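Local coordinates for protein indole-3-pyruvate decarboxylase (Azospirillum brasilense, PDB 2NXW) that decarboxylates phenylpyruvate and, for auxin synthesis, indole-3-pyruvate to indole-3-acetaldehyde, using thiamine diphosphate and magnesium, at residues G423-G431 with T445-G456. Numbering follows the deposited sequence.
Sequences GMGFGVPAG and TVVGDGAFQMTG. With MG (magnesium ion), chain C; TPP (thiamine diphosphate), chain E.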
# COMPACT_ATOMS: atom_id res chain seq x y z
N GLY A 423 21.81 1.92 12.67
CA GLY A 423 22.12 3.01 11.76
C GLY A 423 23.40 3.72 12.18
O GLY A 423 23.61 4.00 13.35
N MET A 424 24.25 4.01 11.20
CA MET A 424 25.50 4.70 11.47
C MET A 424 25.34 6.20 11.62
O MET A 424 24.43 6.81 11.06
CB MET A 424 26.50 4.47 10.33
CG MET A 424 27.04 3.07 10.24
SD MET A 424 27.86 2.83 8.68
CE MET A 424 29.30 3.95 8.83
N GLY A 425 26.28 6.79 12.37
CA GLY A 425 26.31 8.23 12.57
C GLY A 425 25.86 8.65 13.95
O GLY A 425 26.08 9.78 14.37
N PHE A 426 25.27 7.71 14.68
CA PHE A 426 24.75 7.98 16.01
C PHE A 426 25.81 8.32 17.07
O PHE A 426 25.59 9.17 17.94
CB PHE A 426 23.99 6.72 16.47
CG PHE A 426 23.43 6.80 17.87
CD1 PHE A 426 22.15 7.30 18.08
CD2 PHE A 426 24.14 6.30 18.96
CE1 PHE A 426 21.59 7.30 19.37
CE2 PHE A 426 23.59 6.30 20.24
CZ PHE A 426 22.31 6.79 20.45
N GLY A 427 26.96 7.66 16.97
CA GLY A 427 27.99 7.77 17.99
C GLY A 427 28.46 9.08 18.55
O GLY A 427 28.26 9.38 19.74
N VAL A 428 29.13 9.86 17.72
CA VAL A 428 29.66 11.13 18.17
C VAL A 428 28.54 12.08 18.61
O VAL A 428 28.61 12.65 19.69
CB VAL A 428 30.58 11.74 17.08
CG1 VAL A 428 30.90 13.20 17.39
CG2 VAL A 428 31.90 10.93 17.03
N PRO A 429 27.49 12.25 17.79
CA PRO A 429 26.39 13.14 18.21
C PRO A 429 25.72 12.68 19.49
O PRO A 429 25.28 13.51 20.29
CB PRO A 429 25.43 13.10 17.04
CG PRO A 429 26.34 12.86 15.85
CD PRO A 429 27.38 11.90 16.36
N ALA A 430 25.63 11.37 19.70
CA ALA A 430 25.00 10.87 20.93
C ALA A 430 25.90 11.19 22.12
O ALA A 430 25.41 11.58 23.18
CB ALA A 430 24.76 9.36 20.83
N GLY A 431 27.21 11.04 21.96
CA GLY A 431 28.11 11.37 23.05
C GLY A 431 27.98 12.84 23.38
O GLY A 431 28.01 13.23 24.56
N THR A 445 33.19 8.06 23.74
CA THR A 445 32.56 7.66 22.50
C THR A 445 33.48 6.73 21.71
O THR A 445 34.67 6.99 21.61
CB THR A 445 32.28 8.89 21.62
OG1 THR A 445 31.39 9.76 22.33
CG2 THR A 445 31.64 8.49 20.30
N VAL A 446 32.92 5.64 21.18
CA VAL A 446 33.69 4.74 20.31
C VAL A 446 32.99 4.80 18.94
O VAL A 446 31.76 4.74 18.85
CB VAL A 446 33.77 3.29 20.86
CG1 VAL A 446 34.60 3.28 22.15
CG2 VAL A 446 32.39 2.72 21.09
N VAL A 447 33.79 4.92 17.89
CA VAL A 447 33.24 5.10 16.55
C VAL A 447 34.26 4.66 15.50
O VAL A 447 35.47 4.83 15.69
CB VAL A 447 32.89 6.63 16.37
CG1 VAL A 447 34.15 7.48 16.62
CG2 VAL A 447 32.32 6.91 14.98
N GLY A 448 33.78 4.11 14.40
CA GLY A 448 34.66 3.67 13.34
C GLY A 448 34.98 4.78 12.34
O GLY A 448 34.40 5.86 12.40
N ASP A 449 35.90 4.52 11.42
CA ASP A 449 36.26 5.53 10.44
C ASP A 449 35.13 5.88 9.47
O ASP A 449 34.92 7.04 9.12
CB ASP A 449 37.55 5.13 9.68
CG ASP A 449 37.49 3.74 9.04
OD1 ASP A 449 37.14 2.75 9.72
OD2 ASP A 449 37.84 3.67 7.84
N GLY A 450 34.38 4.86 9.05
CA GLY A 450 33.27 5.12 8.15
C GLY A 450 32.23 6.00 8.81
O GLY A 450 31.74 6.97 8.21
N ALA A 451 31.89 5.68 10.05
CA ALA A 451 30.89 6.47 10.77
C ALA A 451 31.39 7.87 11.11
O ALA A 451 30.62 8.83 11.08
CB ALA A 451 30.46 5.76 12.04
N PHE A 452 32.68 8.00 11.43
CA PHE A 452 33.20 9.32 11.75
C PHE A 452 33.10 10.23 10.53
O PHE A 452 32.84 11.42 10.66
CB PHE A 452 34.64 9.22 12.23
CG PHE A 452 35.14 10.48 12.89
CD1 PHE A 452 35.09 10.61 14.27
CD2 PHE A 452 35.61 11.54 12.12
CE1 PHE A 452 35.51 11.81 14.88
CE2 PHE A 452 36.02 12.73 12.72
CZ PHE A 452 35.97 12.86 14.11
N GLN A 453 33.33 9.68 9.33
CA GLN A 453 33.24 10.48 8.12
C GLN A 453 31.84 11.06 7.94
O GLN A 453 31.65 12.06 7.25
CB GLN A 453 33.57 9.63 6.89
CG GLN A 453 35.02 9.20 6.79
CD GLN A 453 35.21 8.24 5.65
OE1 GLN A 453 34.47 8.26 4.67
NE2 GLN A 453 36.23 7.39 5.77
N MET A 454 30.86 10.42 8.56
CA MET A 454 29.48 10.88 8.48
C MET A 454 29.14 12.01 9.45
O MET A 454 28.66 13.06 9.03
CB MET A 454 28.50 9.72 8.75
CG MET A 454 28.58 8.57 7.75
SD MET A 454 27.38 7.29 8.22
CE MET A 454 27.40 6.25 6.74
N THR A 455 29.42 11.79 10.73
CA THR A 455 29.03 12.75 11.75
C THR A 455 30.07 13.07 12.82
O THR A 455 29.74 13.78 13.78
CB THR A 455 27.78 12.23 12.49
OG1 THR A 455 28.13 11.02 13.17
CG2 THR A 455 26.63 11.98 11.51
N GLY A 456 31.29 12.58 12.68
CA GLY A 456 32.30 12.87 13.70
C GLY A 456 32.66 14.35 13.78
O GLY A 456 33.11 14.84 14.82
MG MG C . 36.11 0.97 9.69
N1' TPP E . 24.47 3.68 6.20
C2' TPP E . 23.96 3.94 7.41
CM2 TPP E . 23.43 5.33 7.72
N3' TPP E . 23.90 2.98 8.35
C4' TPP E . 24.36 1.72 8.12
N4' TPP E . 24.21 0.77 9.09
C5' TPP E . 24.98 1.41 6.86
C6' TPP E . 24.99 2.44 5.90
C7' TPP E . 25.57 0.02 6.53
N3 TPP E . 26.80 -0.34 7.36
C2 TPP E . 26.64 -1.15 8.42
S1 TPP E . 28.26 -1.36 9.05
C5 TPP E . 29.10 -0.36 7.87
C4 TPP E . 28.08 0.07 7.03
CM4 TPP E . 28.37 0.99 5.81
C6 TPP E . 30.55 -0.10 7.84
C7 TPP E . 30.95 0.74 9.07
O7 TPP E . 32.28 1.12 8.84
PA TPP E . 32.97 1.72 10.13
O1A TPP E . 32.22 2.92 10.71
O2A TPP E . 34.37 2.12 9.66
O3A TPP E . 33.12 0.63 11.28
PB TPP E . 33.75 -0.86 10.97
O1B TPP E . 35.00 -0.73 10.09
O2B TPP E . 34.07 -1.43 12.39
O3B TPP E . 32.70 -1.75 10.32
O HOH W 1 29.64 9.21 14.91
O HOH W 2 31.11 12.46 21.20
O HOH W 3 36.39 1.08 11.80
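Helix 427-431 runs nearly antiparallel to strand 445-448, at 165° with the axes 7.9 Å apart, and Gly425 lies beside Ala451 of the helix that follows the strand. That strand-to-helix turn carries the GDG start of the thiamine diphosphate motif, and the contact illustrates how such enzymes grip a cofactor from two ends. Gly450 N and Ala451 N, in the first turn of helix 449-455, donate to phosphate oxygens O2A and O1A, while Asp449 OD1 binds the magnesium ion, whose shell Asn476 and Ser478 help complete. From the other segment, Met424 N gives a nearly straight bond to N3' of the aminopyrimidine. Met424 SD lies against C4 of the thiazolium, and the bend at chi3 (67°) turns CE onto Ala451 N, 3.3 Å away; Met454 SD meets Met424 CB at 3.6 Å. Farther from the cofactor, Val428 CG2 meets both Val447 CG1 and, at the ring's CD1, Phe452, which lie side by side. Thr455 OG1, in the crowded position between N and carbonyl carbon, donates to Gly425 O at 2.7 Å, tilted 21° from the carbonyl plane. A valine in place of Thr455 would probably leave Gly425 O without this donor and weaken the tie between the pyrimidine-binding loop and the phosphate-binding helix. Thr455 OG1 also accepts from a water, which in turn accepts a hydrogen bond from Val428 N, 2.9 Å from the water oxygen.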